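PDB 6DLH: alpha-1,4-endofucoidanase from Mariniflexile fucanivorans, which hydrolyses alpha-1,4 linkages within sulfated fucan chains as an endo-acting, retaining enzyme of glycoside hydrolase family 107. Local coordinates for residues A[421-426]-A[507-512]; A[54-59]-A[89-94]; A[643-648]-A[722-727]; A[568-573]-A[601-606]. One frame throughout, in Å; residues are numbered along the deposited sequence.

Contact 1 of 4, residues A[421-426]-A[507-512]; sequences PNWSRQ and TNREVK
Pro-421 and Thr-507 bring their CA atoms to 5.6 Å, but the backbones then diverge, so that Trp-423 and Arg-509 are 7.2 Å apart at CA and the join is made by side chains reaching for carbonyls. Residues 507-512 belong to strand 505-513 of the first Ig-like domain; 421-426 hold strand 422-423, which pairs with 449-450, and lie after helix 399-415. Thr-507 OG1 gives its proton to Pro-421 O at 2.7 Å, on a lone pair in the carbonyl plane. Next along, Trp-423 NE1 reaches Thr-507 O at 3.2 Å; the oxygen lies in the ring plane, while NE1 stands above the carbonyl plane. Arg-509 CB lies over the face of the same indole, 3.3 Å from the centroid of its five-membered ring, in a CH-pi contact. Beyond CB the arginine bends at chi2 and chi3, which folds its guanidinium back to the carbonyls of 424-426, with Trp-423 CB over one face and Gln-426 O over the other. Arg-425 bonds to Ala-140 O and Gln-426 NE2 to the calcium ligand Asp-79. Arg-509 NH1, which also bonds to Thr-428 OG1, and NH2 both bind Ser-424 O near the guanidinium plane, at 2.9 and 2.8 Å.

Contact 2 of 4, residues A[54-59]-A[89-94]; sequences RTFNGN and NIFSPT
Thr-55 and Thr-94 each hold OG1 between the backbone N and the carbonyl carbon (chi1 64° and 70°), which turns both hydroxyls toward two waters lodged between the loops. Water 1 accepts from Thr-55 N at 3.1 Å and donates to Thr-94 OG1 at 2.6 Å. Water 2 donates to Thr-94 O at 2.6 Å and is hydrogen-bonded to Thr-55 OG1 at 2.7 Å. On its other branch Thr-94 carries CG2 to the rim of the Phe-56 ring, 3.7 Å from CD2 and close to the ring plane. Phe-91 fills in beside them, with Arg-54 NH1 3.7 Å from its CE1 and the guanidinium nearly upright to the ring, the two planes 84° apart. That arginine is held chiefly from outside, by a salt bridge from NE to Glu-390. Each segment contains a beta turn, type I' at 56-59 and type I at 91-94, in loops that follow neighbouring parallel strands of the catalytic domain. Thr-94 OG1 spends its proton on Phe-91 O, 2.7 Å off on a lone pair, and so meets water 1 as an acceptor; the result is a directed relay from Thr-55 N through water and hydroxyl to the carbonyl of the facing turn.

Contact 3 of 4, residues A[643-648]-A[722-727]; sequences LNLTDG and AEILIN
Leu-645 sits against two isoleucines of the neighbouring strand, its CD2 3.7 Å from Ile-724 CG2 and its CB 3.8 Å from Ile-726 CG1. Leu-643 extends the same face, with CB 4.1 Å from Ile-724 CG1. Ile-724 places CG2 anti to the backbone N, so that CG2 meets Leu-645 CD2 while CG1 faces Leu-643 CB. Tyr-654 and Tyr-656 of the strand 654-659 pack on Leu-645, while Trp-638 lies on Leu-643; Leu-643, Ile-724 and Ile-726 are buried, with Leu-645 at the margin of the core. On the reverse face Asn-644 lies across Leu-725. Between the faces runs a parallel ladder: Leu-643 N bonds to Glu-723 O, Leu-725 N to Leu-643 O and Leu-645 N to Leu-725 O, the last at 3.0 Å and almost straight. After Leu-645 the first chain bows outward, and water 3 occupies the gap, accepting from Asn-727 N at 3.0 Å and lying 2.6 Å from Asp-647 OD1. The strands rejoin where Gly-648 N meets Asn-727 O at 2.8 Å; the same carbonyl also receives a CA-H...O contact from Asp-647. At this polar edge the Asp-647 carboxylate and the Asn-727 amide lie side by side. A first strand, locally broken, that pairs in parallel with the last strand of the third Ig-like domain is consistent with the A'-G pairing of immunoglobulin-like sandwiches.

Contact 4 of 4, residues A[568-573]-A[601-606]; sequences ITKTSG and NSFTFN
Lys-570 lays its CB against the Phe-605 ring, 3.7 Å from CE2, and its CA stands over the same aromatic face toward the rim, 4.1 Å from the centroid, in a CH-pi contact. With CG anti to the backbone N (chi1 168°) and every later torsion extended, the chain runs on past the Phe-603 ring until NZ bonds to the carbonyls of Pro-574 and Leu-577. Ile-568 meets Phe-605 differently: CG2 approaches the edge, 3.8 Å from CD2. Trp-532 touches both residues, and Leu-589 and Ile-618 also pack on Phe-605, placing it in the core between the sheets. The other face of the pair is polar. Ser-572 OG and Thr-604 OG1 share a hydrogen bond at 2.9 Å that either could donate, and Thr-604 O takes Thr-571 N at 2.9 Å and, weakly, Thr-571 OG1. Thr-569 and Asn-606 form a hydrogen-bonded pair; Lys-570 and Phe-605 form a non-hydrogen-bonded one. Thr-571 is the extra residue between the Lys-570/Phe-605 and Ser-572/Thr-604 pairs, a beta bulge in an outer antiparallel strand of the second Ig-like domain's sandwich.

In the fold
From the N terminus, contact 2 comes first: it closes a loop of 29 intervening residues inside the catalytic domain, joining the turns that follow the adjacent parallel strands 46-49 and 80-84. Contact 1 joins 421-426, shortly after helix 399-415, to strand 505-513 of the first Ig-like module, with 80 residues between. Contact 4 pairs two strands of the second module across 27 intervening residues, and contact 3 spans most of the third by joining its first and last strands. All four stand in series, with none nested or crossed. Contacts 1 and 3, about 71 Å apart between centres, lie on opposite sides of the chain's centre.

Contact 1 of 4, residues A[421-426]-A[507-512]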
loop_
_atom_site.group_PDB
_atom_site.type_symbol
_atom_site.label_atom_id
_atom_site.label_comp_id
_atom_site.label_asym_id
_atom_site.label_seq_id
_atom_site.Cartn_x
_atom_site.Cartn_y
_atom_site.Cartn_z
ATOM N N PRO A 421 35.363 -0.371 -1.792
ATOM C CA PRO A 421 34.084 -1.000 -2.131
ATOM C C PRO A 421 32.846 -0.294 -1.580
ATOM O O PRO A 421 32.874 0.272 -0.490
ATOM C CB PRO A 421 34.186 -2.394 -1.495
ATOM C CG PRO A 421 35.671 -2.666 -1.431
ATOM C CD PRO A 421 36.298 -1.314 -1.154
ATOM N N ASN A 422 31.749 -0.370 -2.345
ATOM C CA ASN A 422 30.452 0.080 -1.870
ATOM C C ASN A 422 29.572 -1.137 -1.586
ATOM O O ASN A 422 29.544 -2.078 -2.375
ATOM C CB ASN A 422 29.758 1.004 -2.874
ATOM C CG ASN A 422 30.546 2.248 -3.232
ATOM O OD1 ASN A 422 30.253 2.889 -4.235
ATOM N ND2 ASN A 422 31.540 2.600 -2.433
ATOM N N TRP A 423 28.867 -1.096 -0.449
ATOM C CA TRP A 423 27.811 -2.047 -0.139
ATOM C C TRP A 423 26.473 -1.528 -0.666
ATOM O O TRP A 423 26.267 -0.322 -0.790
ATOM C CB TRP A 423 27.753 -2.304 1.372
ATOM C CG TRP A 423 28.867 -3.161 1.894
ATOM C CD1 TRP A 423 30.123 -2.757 2.249
ATOM C CD2 TRP A 423 28.820 -4.580 2.135
ATOM N NE1 TRP A 423 30.864 -3.826 2.685
ATOM C CE2 TRP A 423 30.091 -4.958 2.629
ATOM C CE3 TRP A 423 27.837 -5.566 1.981
ATOM C CZ2 TRP A 423 30.393 -6.277 2.966
ATOM C CZ3 TRP A 423 28.137 -6.870 2.309
ATOM C CH2 TRP A 423 29.398 -7.217 2.799
ATOM N N SER A 424 25.547 -2.451 -0.941
ATOM C CA SER A 424 24.286 -2.101 -1.573
ATOM C C SER A 424 23.333 -1.448 -0.574
ATOM O O SER A 424 23.379 -1.738 0.621
ATOM C CB SER A 424 23.670 -3.307 -2.231
ATOM O OG SER A 424 23.314 -4.293 -1.273
ATOM N N ARG A 425 22.485 -0.548 -1.089
ATOM C CA ARG A 425 21.326 -0.003 -0.388
ATOM C C ARG A 425 21.700 0.485 1.012
ATOM O O ARG A 425 22.699 1.179 1.164
ATOM C CB ARG A 425 20.165 -1.001 -0.424
ATOM C CG ARG A 425 19.869 -1.514 -1.825
ATOM C CD ARG A 425 18.584 -2.303 -1.888
ATOM N NE ARG A 425 18.163 -2.484 -3.269
ATOM C CZ ARG A 425 17.101 -3.183 -3.659
ATOM N NH1 ARG A 425 16.775 -3.236 -4.940
ATOM N NH2 ARG A 425 16.376 -3.845 -2.777
ATOM N N GLN A 426 20.885 0.122 2.014
ATOM C CA GLN A 426 21.072 0.566 3.390
ATOM C C GLN A 426 21.491 -0.585 4.315
ATOM O O GLN A 426 22.217 -0.350 5.278
ATOM C CB GLN A 426 19.818 1.263 3.922
ATOM C CG GLN A 426 19.620 2.668 3.367
ATOM C CD GLN A 426 20.655 3.635 3.879
ATOM O OE1 GLN A 426 20.746 3.894 5.076
ATOM N NE2 GLN A 426 21.438 4.193 2.966
ATOM N N THR A 507 35.934 -1.731 2.955
ATOM C CA THR A 507 34.750 -1.066 3.479
ATOM C C THR A 507 33.952 -2.077 4.296
ATOM O O THR A 507 33.729 -3.198 3.839
ATOM C CB THR A 507 33.869 -0.500 2.356
ATOM O OG1 THR A 507 34.645 0.378 1.540
ATOM C CG2 THR A 507 32.649 0.235 2.863
ATOM N N ASN A 508 33.508 -1.644 5.481
ATOM C CA ASN A 508 32.837 -2.490 6.452
ATOM C C ASN A 508 31.328 -2.309 6.342
ATOM O O ASN A 508 30.842 -1.222 6.044
ATOM C CB ASN A 508 33.236 -2.146 7.892
ATOM C CG ASN A 508 34.666 -2.504 8.253
ATOM O OD1 ASN A 508 35.526 -2.664 7.386
ATOM N ND2 ASN A 508 34.931 -2.624 9.545
ATOM N N ARG A 509 30.601 -3.390 6.637
ATOM C CA ARG A 509 29.154 -3.374 6.761
ATOM C C ARG A 509 28.788 -4.275 7.936
ATOM O O ARG A 509 29.215 -5.427 7.988
ATOM C CB ARG A 509 28.536 -3.818 5.430
ATOM C CG ARG A 509 27.058 -4.174 5.468
ATOM C CD ARG A 509 26.099 -3.004 5.420
ATOM N NE ARG A 509 26.167 -2.088 4.285
ATOM C CZ ARG A 509 25.253 -2.009 3.317
ATOM N NH1 ARG A 509 24.537 -3.068 2.977
ATOM N NH2 ARG A 509 25.045 -0.857 2.704
ATOM N N GLU A 510 28.035 -3.720 8.890
ATOM C CA GLU A 510 27.588 -4.472 10.050
ATOM C C GLU A 510 26.425 -5.374 9.643
ATOM O O GLU A 510 25.434 -4.902 9.091
ATOM C CB GLU A 510 27.189 -3.528 11.186
ATOM C CG GLU A 510 26.683 -4.249 12.424
ATOM C CD GLU A 510 26.069 -3.341 13.476
ATOM O OE1 GLU A 510 24.828 -3.356 13.627
ATOM O OE2 GLU A 510 26.833 -2.616 14.135
ATOM N N VAL A 511 26.562 -6.674 9.937
ATOM C CA VAL A 511 25.530 -7.661 9.659
ATOM C C VAL A 511 25.140 -8.354 10.962
ATOM O O VAL A 511 25.957 -8.483 11.876
ATOM C CB VAL A 511 25.969 -8.671 8.576
ATOM C CG1 VAL A 511 26.174 -8.001 7.223
ATOM C CG2 VAL A 511 27.217 -9.456 8.973
ATOM N N LYS A 512 23.881 -8.801 11.017
ATOM C CA LYS A 512 23.321 -9.453 12.187
ATOM C C LYS A 512 22.868 -10.866 11.827
ATOM O O LYS A 512 22.571 -11.159 10.668
ATOM C CB LYS A 512 22.161 -8.630 12.759
ATOM C CG LYS A 512 22.567 -7.338 13.456
ATOM C CD LYS A 512 21.400 -6.408 13.750
ATOM C CE LYS A 512 20.657 -6.717 15.034
ATOM N NZ LYS A 512 21.379 -6.222 16.233
#

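Contact 2 of 4, residues A[54-59]-A[89-94]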
loop_
_atom_site.group_PDB
_atom_site.type_symbol
_atom_site.label_atom_id
_atom_site.label_comp_id
_atom_site.label_asym_id
_atom_site.label_seq_id
_atom_site.Cartn_x
_atom_site.Cartn_y
_atom_site.Cartn_z
ATOM N N ARG A 54 -7.269 4.236 -3.915
ATOM C CA ARG A 54 -8.608 3.764 -3.584
ATOM C C ARG A 54 -8.491 2.538 -2.685
ATOM O O ARG A 54 -8.778 1.430 -3.111
ATOM C CB ARG A 54 -9.430 3.551 -4.863
ATOM C CG ARG A 54 -9.376 4.740 -5.810
ATOM C CD ARG A 54 -10.325 4.739 -7.000
ATOM N NE ARG A 54 -11.724 4.903 -6.610
ATOM C CZ ARG A 54 -12.300 6.050 -6.244
ATOM N NH1 ARG A 54 -11.625 7.189 -6.279
ATOM N NH2 ARG A 54 -13.558 6.049 -5.836
ATOM N N THR A 55 -8.034 2.752 -1.447
ATOM C CA THR A 55 -7.574 1.665 -0.600
ATOM C C THR A 55 -8.674 1.186 0.345
ATOM O O THR A 55 -8.480 0.199 1.048
ATOM C CB THR A 55 -6.377 2.090 0.258
ATOM O OG1 THR A 55 -6.838 3.118 1.136
ATOM C CG2 THR A 55 -5.195 2.575 -0.555
ATOM N N PHE A 56 -9.813 1.891 0.347
ATOM C CA PHE A 56 -10.866 1.752 1.344
ATOM C C PHE A 56 -11.696 0.489 1.101
ATOM O O PHE A 56 -11.646 -0.095 0.021
ATOM C CB PHE A 56 -11.786 2.974 1.269
ATOM C CG PHE A 56 -12.121 3.389 -0.142
ATOM C CD1 PHE A 56 -12.943 2.604 -0.943
ATOM C CD2 PHE A 56 -11.591 4.551 -0.684
ATOM C CE1 PHE A 56 -13.232 2.977 -2.249
ATOM C CE2 PHE A 56 -11.887 4.925 -1.987
ATOM C CZ PHE A 56 -12.708 4.141 -2.769
ATOM N N ASN A 57 -12.471 0.100 2.124
ATOM C CA ASN A 57 -13.553 -0.871 2.014
ATOM C C ASN A 57 -13.007 -2.236 1.608
ATOM O O ASN A 57 -13.579 -2.897 0.744
ATOM C CB ASN A 57 -14.665 -0.400 1.074
ATOM C CG ASN A 57 -15.393 0.820 1.598
ATOM O OD1 ASN A 57 -15.486 1.026 2.811
ATOM N ND2 ASN A 57 -15.891 1.642 0.687
ATOM N N GLY A 58 -11.884 -2.610 2.235
ATOM C CA GLY A 58 -11.235 -3.897 2.037
ATOM C C GLY A 58 -10.274 -3.940 0.847
ATOM O O GLY A 58 -9.489 -4.880 0.734
ATOM N N ASN A 59 -10.343 -2.930 -0.031
ATOM C CA ASN A 59 -9.548 -2.880 -1.253
ATOM C C ASN A 59 -8.069 -3.196 -1.008
ATOM O O ASN A 59 -7.460 -3.870 -1.829
ATOM C CB ASN A 59 -9.719 -1.560 -2.009
ATOM C CG ASN A 59 -11.079 -1.384 -2.656
ATOM O OD1 ASN A 59 -11.795 -2.350 -2.901
ATOM N ND2 ASN A 59 -11.433 -0.147 -2.968
ATOM N N ASN A 89 -5.215 14.160 0.225
ATOM C CA ASN A 89 -6.364 14.934 -0.228
ATOM C C ASN A 89 -7.641 14.405 0.429
ATOM O O ASN A 89 -7.655 14.131 1.628
ATOM C CB ASN A 89 -6.414 14.959 -1.761
ATOM C CG ASN A 89 -6.990 16.229 -2.346
ATOM O OD1 ASN A 89 -6.720 17.326 -1.860
ATOM N ND2 ASN A 89 -7.764 16.090 -3.410
ATOM N N ILE A 90 -8.706 14.243 -0.369
ATOM C CA ILE A 90 -10.001 13.800 0.130
ATOM C C ILE A 90 -9.946 12.328 0.538
ATOM O O ILE A 90 -10.931 11.797 1.043
ATOM C CB ILE A 90 -11.127 14.070 -0.888
ATOM C CG1 ILE A 90 -10.926 13.293 -2.193
ATOM C CG2 ILE A 90 -11.289 15.567 -1.126
ATOM C CD1 ILE A 90 -12.063 13.437 -3.188
ATOM N N PHE A 91 -8.791 11.679 0.338
ATOM C CA PHE A 91 -8.620 10.281 0.709
ATOM C C PHE A 91 -7.815 10.170 2.002
ATOM O O PHE A 91 -7.411 9.075 2.392
ATOM C CB PHE A 91 -7.962 9.501 -0.434
ATOM C CG PHE A 91 -8.682 9.614 -1.750
ATOM C CD1 PHE A 91 -9.734 8.763 -2.056
ATOM C CD2 PHE A 91 -8.325 10.585 -2.675
ATOM C CE1 PHE A 91 -10.409 8.878 -3.262
ATOM C CE2 PHE A 91 -9.004 10.703 -3.879
ATOM C CZ PHE A 91 -10.043 9.849 -4.168
ATOM N N SER A 92 -7.611 11.304 2.679
ATOM C CA SER A 92 -6.814 11.334 3.897
ATOM C C SER A 92 -7.372 10.434 5.002
ATOM O O SER A 92 -6.605 10.010 5.865
ATOM C CB SER A 92 -6.586 12.742 4.391
ATOM O OG SER A 92 -7.807 13.338 4.792
ATOM N N PRO A 93 -8.698 10.152 5.083
ATOM C CA PRO A 93 -9.212 9.169 6.043
ATOM C C PRO A 93 -8.809 7.713 5.799
ATOM O O PRO A 93 -8.682 6.940 6.747
ATOM C CB PRO A 93 -10.744 9.302 5.933
ATOM C CG PRO A 93 -10.954 10.668 5.315
ATOM C CD PRO A 93 -9.789 10.827 4.361
ATOM N N THR A 94 -8.610 7.346 4.527
ATOM C CA THR A 94 -8.346 5.962 4.163
ATOM C C THR A 94 -6.931 5.564 4.584
ATOM O O THR A 94 -5.956 6.126 4.088
ATOM C CB THR A 94 -8.618 5.732 2.674
ATOM O OG1 THR A 94 -7.600 6.404 1.926
ATOM C CG2 THR A 94 -9.993 6.202 2.257
HETATM O O HOH W 1 -7.857 5.679 -0.566
HETATM O O HOH W 2 -4.904 4.692 2.127
#

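Contact 3 of 4, residues A[643-648]-A[722-727]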
loop_
_atom_site.group_PDB
_atom_site.type_symbol
_atom_site.label_atom_id
_atom_site.label_comp_id
_atom_site.label_asym_id
_atom_site.label_seq_id
_atom_site.Cartn_x
_atom_site.Cartn_y
_atom_site.Cartn_z
ATOM N N LEU A 643 -40.972 -4.759 -12.786
ATOM C CA LEU A 643 -39.689 -4.095 -12.929
ATOM C C LEU A 643 -39.923 -2.720 -13.544
ATOM O O LEU A 643 -40.069 -2.598 -14.760
ATOM C CB LEU A 643 -38.758 -4.948 -13.800
ATOM C CG LEU A 643 -37.897 -5.965 -13.050
ATOM C CD1 LEU A 643 -38.729 -7.142 -12.555
ATOM C CD2 LEU A 643 -36.751 -6.460 -13.923
ATOM N N ASN A 644 -39.986 -1.702 -12.676
ATOM C CA ASN A 644 -40.102 -0.312 -13.085
ATOM C C ASN A 644 -38.719 0.192 -13.502
ATOM O O ASN A 644 -37.819 0.295 -12.670
ATOM C CB ASN A 644 -40.733 0.540 -11.980
ATOM C CG ASN A 644 -41.221 1.890 -12.467
ATOM O OD1 ASN A 644 -41.199 2.172 -13.666
ATOM N ND2 ASN A 644 -41.671 2.727 -11.545
ATOM N N LEU A 645 -38.567 0.499 -14.798
ATOM C CA LEU A 645 -37.279 0.800 -15.405
ATOM C C LEU A 645 -37.107 2.306 -15.604
ATOM O O LEU A 645 -37.939 3.100 -15.170
ATOM C CB LEU A 645 -37.166 0.038 -16.730
ATOM C CG LEU A 645 -36.259 -1.192 -16.720
ATOM C CD1 LEU A 645 -36.530 -2.090 -15.521
ATOM C CD2 LEU A 645 -36.386 -1.975 -18.021
ATOM N N THR A 646 -35.989 2.685 -16.235
ATOM C CA THR A 646 -35.619 4.076 -16.441
ATOM C C THR A 646 -36.447 4.660 -17.582
ATOM O O THR A 646 -36.642 4.004 -18.607
ATOM C CB THR A 646 -34.127 4.206 -16.786
ATOM O OG1 THR A 646 -33.369 3.480 -15.820
ATOM C CG2 THR A 646 -33.639 5.637 -16.836
ATOM N N ASP A 647 -36.890 5.909 -17.387
ATOM C CA ASP A 647 -37.592 6.700 -18.384
ATOM C C ASP A 647 -36.888 6.631 -19.737
ATOM O O ASP A 647 -35.662 6.547 -19.814
ATOM C CB ASP A 647 -37.719 8.164 -17.955
ATOM C CG ASP A 647 -38.674 8.378 -16.796
ATOM O OD1 ASP A 647 -39.272 7.379 -16.339
ATOM O OD2 ASP A 647 -38.819 9.546 -16.359
ATOM N N GLY A 648 -37.703 6.659 -20.797
ATOM C CA GLY A 648 -37.246 6.872 -22.159
ATOM C C GLY A 648 -37.590 8.287 -22.619
ATOM O O GLY A 648 -38.390 8.974 -21.982
ATOM N N ALA A 722 -42.657 -11.816 -16.028
ATOM C CA ALA A 722 -42.662 -10.571 -15.282
ATOM C C ALA A 722 -43.137 -9.446 -16.197
ATOM O O ALA A 722 -43.115 -9.587 -17.423
ATOM C CB ALA A 722 -41.275 -10.300 -14.742
ATOM N N GLU A 723 -43.567 -8.339 -15.579
ATOM C CA GLU A 723 -43.899 -7.114 -16.290
ATOM C C GLU A 723 -42.723 -6.134 -16.208
ATOM O O GLU A 723 -42.129 -5.953 -15.143
ATOM C CB GLU A 723 -45.166 -6.501 -15.692
ATOM C CG GLU A 723 -45.516 -5.150 -16.285
ATOM C CD GLU A 723 -46.684 -4.429 -15.636
ATOM O OE1 GLU A 723 -47.430 -5.075 -14.886
ATOM O OE2 GLU A 723 -46.841 -3.218 -15.882
ATOM N N ILE A 724 -42.399 -5.507 -17.349
ATOM C CA ILE A 724 -41.457 -4.398 -17.431
ATOM C C ILE A 724 -42.225 -3.138 -17.835
ATOM O O ILE A 724 -42.948 -3.145 -18.827
ATOM C CB ILE A 724 -40.310 -4.722 -18.417
ATOM C CG1 ILE A 724 -39.258 -5.661 -17.814
ATOM C CG2 ILE A 724 -39.659 -3.446 -18.935
ATOM C CD1 ILE A 724 -39.695 -7.100 -17.654
ATOM N N LEU A 725 -42.046 -2.058 -17.062
ATOM C CA LEU A 725 -42.798 -0.819 -17.204
ATOM C C LEU A 725 -41.821 0.339 -17.425
ATOM O O LEU A 725 -41.014 0.652 -16.551
ATOM C CB LEU A 725 -43.613 -0.628 -15.919
ATOM C CG LEU A 725 -44.387 0.684 -15.769
ATOM C CD1 LEU A 725 -45.655 0.664 -16.611
ATOM C CD2 LEU A 725 -44.745 0.932 -14.308
ATOM N N ILE A 726 -41.893 0.956 -18.614
ATOM C CA ILE A 726 -41.063 2.094 -18.984
ATOM C C ILE A 726 -41.970 3.278 -19.305
ATOM O O ILE A 726 -42.819 3.189 -20.192
ATOM C CB ILE A 726 -40.159 1.774 -20.194
ATOM C CG1 ILE A 726 -39.173 0.639 -19.914
ATOM C CG2 ILE A 726 -39.443 3.029 -20.672
ATOM C CD1 ILE A 726 -38.611 -0.005 -21.162
ATOM N N ASN A 727 -41.754 4.388 -18.594
ATOM C CA ASN A 727 -42.357 5.664 -18.936
ATOM C C ASN A 727 -41.541 6.330 -20.045
ATOM O O ASN A 727 -40.341 6.552 -19.891
ATOM C CB ASN A 727 -42.442 6.586 -17.718
ATOM C CG ASN A 727 -43.244 7.835 -18.004
ATOM O OD1 ASN A 727 -43.789 7.980 -19.094
ATOM N ND2 ASN A 727 -43.329 8.733 -17.037
HETATM O O HOH W 3 -39.916 4.911 -16.319
#

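Contact 4 of 4, residues A[568-573]-A[601-606]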
loop_
_atom_site.group_PDB
_atom_site.type_symbol
_atom_site.label_atom_id
_atom_site.label_comp_id
_atom_site.label_asym_id
_atom_site.label_seq_id
_atom_site.Cartn_x
_atom_site.Cartn_y
_atom_site.Cartn_z
ATOM N N ILE A 568 1.543 -23.649 -2.576
ATOM C CA ILE A 568 0.199 -24.119 -2.290
ATOM C C ILE A 568 -0.483 -24.449 -3.608
ATOM O O ILE A 568 -0.350 -23.711 -4.581
ATOM C CB ILE A 568 -0.601 -23.072 -1.489
ATOM C CG1 ILE A 568 0.076 -22.750 -0.155
ATOM C CG2 ILE A 568 -2.046 -23.520 -1.299
ATOM C CD1 ILE A 568 -0.563 -21.609 0.577
ATOM N N THR A 569 -1.218 -25.565 -3.607
ATOM C CA THR A 569 -1.959 -26.044 -4.758
ATOM C C THR A 569 -3.358 -26.428 -4.296
ATOM O O THR A 569 -3.525 -26.996 -3.216
ATOM C CB THR A 569 -1.296 -27.294 -5.356
ATOM O OG1 THR A 569 0.108 -27.065 -5.456
ATOM C CG2 THR A 569 -1.856 -27.684 -6.708
ATOM N N LYS A 570 -4.350 -26.092 -5.122
ATOM C CA LYS A 570 -5.674 -26.669 -5.008
ATOM C C LYS A 570 -5.636 -28.023 -5.712
ATOM O O LYS A 570 -5.251 -28.091 -6.878
ATOM C CB LYS A 570 -6.686 -25.729 -5.667
ATOM C CG LYS A 570 -8.083 -26.295 -5.889
ATOM C CD LYS A 570 -9.012 -25.283 -6.520
ATOM C CE LYS A 570 -10.353 -25.862 -6.902
ATOM N NZ LYS A 570 -11.145 -24.920 -7.727
ATOM N N THR A 571 -6.029 -29.088 -4.995
ATOM C CA THR A 571 -5.915 -30.437 -5.533
ATOM C C THR A 571 -7.282 -31.056 -5.837
ATOM O O THR A 571 -7.358 -32.020 -6.590
ATOM C CB THR A 571 -4.975 -31.337 -4.712
ATOM O OG1 THR A 571 -5.488 -31.476 -3.388
ATOM C CG2 THR A 571 -3.542 -30.846 -4.663
ATOM N N SER A 572 -8.361 -30.500 -5.279
ATOM C CA SER A 572 -9.688 -31.018 -5.578
ATOM C C SER A 572 -10.756 -30.027 -5.133
ATOM O O SER A 572 -10.466 -29.126 -4.351
ATOM C CB SER A 572 -9.905 -32.360 -4.924
ATOM O OG SER A 572 -10.044 -32.209 -3.519
ATOM N N GLY A 573 -11.991 -30.238 -5.614
ATOM C CA GLY A 573 -13.140 -29.426 -5.239
ATOM C C GLY A 573 -13.715 -28.687 -6.444
ATOM O O GLY A 573 -13.161 -28.792 -7.536
ATOM N N ASN A 601 -19.260 -26.048 0.349
ATOM C CA ASN A 601 -18.264 -26.415 -0.647
ATOM C C ASN A 601 -17.001 -26.912 0.054
ATOM O O ASN A 601 -16.570 -26.339 1.055
ATOM C CB ASN A 601 -17.915 -25.252 -1.579
ATOM C CG ASN A 601 -19.023 -24.865 -2.536
ATOM O OD1 ASN A 601 -18.803 -24.807 -3.743
ATOM N ND2 ASN A 601 -20.205 -24.583 -2.011
ATOM N N SER A 602 -16.403 -27.967 -0.507
ATOM C CA SER A 602 -15.256 -28.633 0.089
ATOM C C SER A 602 -14.105 -28.680 -0.918
ATOM O O SER A 602 -14.338 -28.848 -2.113
ATOM C CB SER A 602 -15.651 -30.012 0.554
ATOM O OG SER A 602 -14.844 -30.432 1.639
ATOM N N PHE A 603 -12.866 -28.525 -0.422
ATOM C CA PHE A 603 -11.688 -28.409 -1.268
ATOM C C PHE A 603 -10.481 -29.028 -0.566
ATOM O O PHE A 603 -10.382 -28.984 0.662
ATOM C CB PHE A 603 -11.362 -26.934 -1.539
ATOM C CG PHE A 603 -12.495 -26.092 -2.074
ATOM C CD1 PHE A 603 -13.353 -25.419 -1.213
ATOM C CD2 PHE A 603 -12.700 -25.960 -3.440
ATOM C CE1 PHE A 603 -14.394 -24.645 -1.709
ATOM C CE2 PHE A 603 -13.742 -25.187 -3.934
ATOM C CZ PHE A 603 -14.590 -24.533 -3.067
ATOM N N THR A 604 -9.550 -29.575 -1.356
ATOM C CA THR A 604 -8.276 -30.022 -0.813
ATOM C C THR A 604 -7.177 -29.034 -1.203
ATOM O O THR A 604 -7.119 -28.600 -2.351
ATOM C CB THR A 604 -7.931 -31.457 -1.242
ATOM O OG1 THR A 604 -8.971 -32.325 -0.792
ATOM C CG2 THR A 604 -6.614 -31.954 -0.683
ATOM N N PHE A 605 -6.302 -28.713 -0.239
ATOM C CA PHE A 605 -5.169 -27.836 -0.485
ATOM C C PHE A 605 -3.866 -28.495 -0.028
ATOM O O PHE A 605 -3.760 -28.983 1.099
ATOM C CB PHE A 605 -5.426 -26.440 0.095
ATOM C CG PHE A 605 -6.276 -25.558 -0.787
ATOM C CD1 PHE A 605 -7.664 -25.642 -0.761
ATOM C CD2 PHE A 605 -5.690 -24.655 -1.666
ATOM C CE1 PHE A 605 -8.444 -24.843 -1.585
ATOM C CE2 PHE A 605 -6.472 -23.853 -2.489
ATOM C CZ PHE A 605 -7.847 -23.955 -2.453
ATOM N N ASN A 606 -2.877 -28.515 -0.926
ATOM C CA ASN A 606 -1.557 -29.036 -0.605
ATOM C C ASN A 606 -0.611 -27.872 -0.323
ATOM O O ASN A 606 -0.626 -26.881 -1.043
ATOM C CB ASN A 606 -1.002 -29.934 -1.718
ATOM C CG ASN A 606 0.338 -30.546 -1.362
ATOM O OD1 ASN A 606 0.404 -31.566 -0.675
ATOM N ND2 ASN A 606 1.415 -29.928 -1.820
HETATM O O HOH W 4 1.721 -27.753 -3.114
#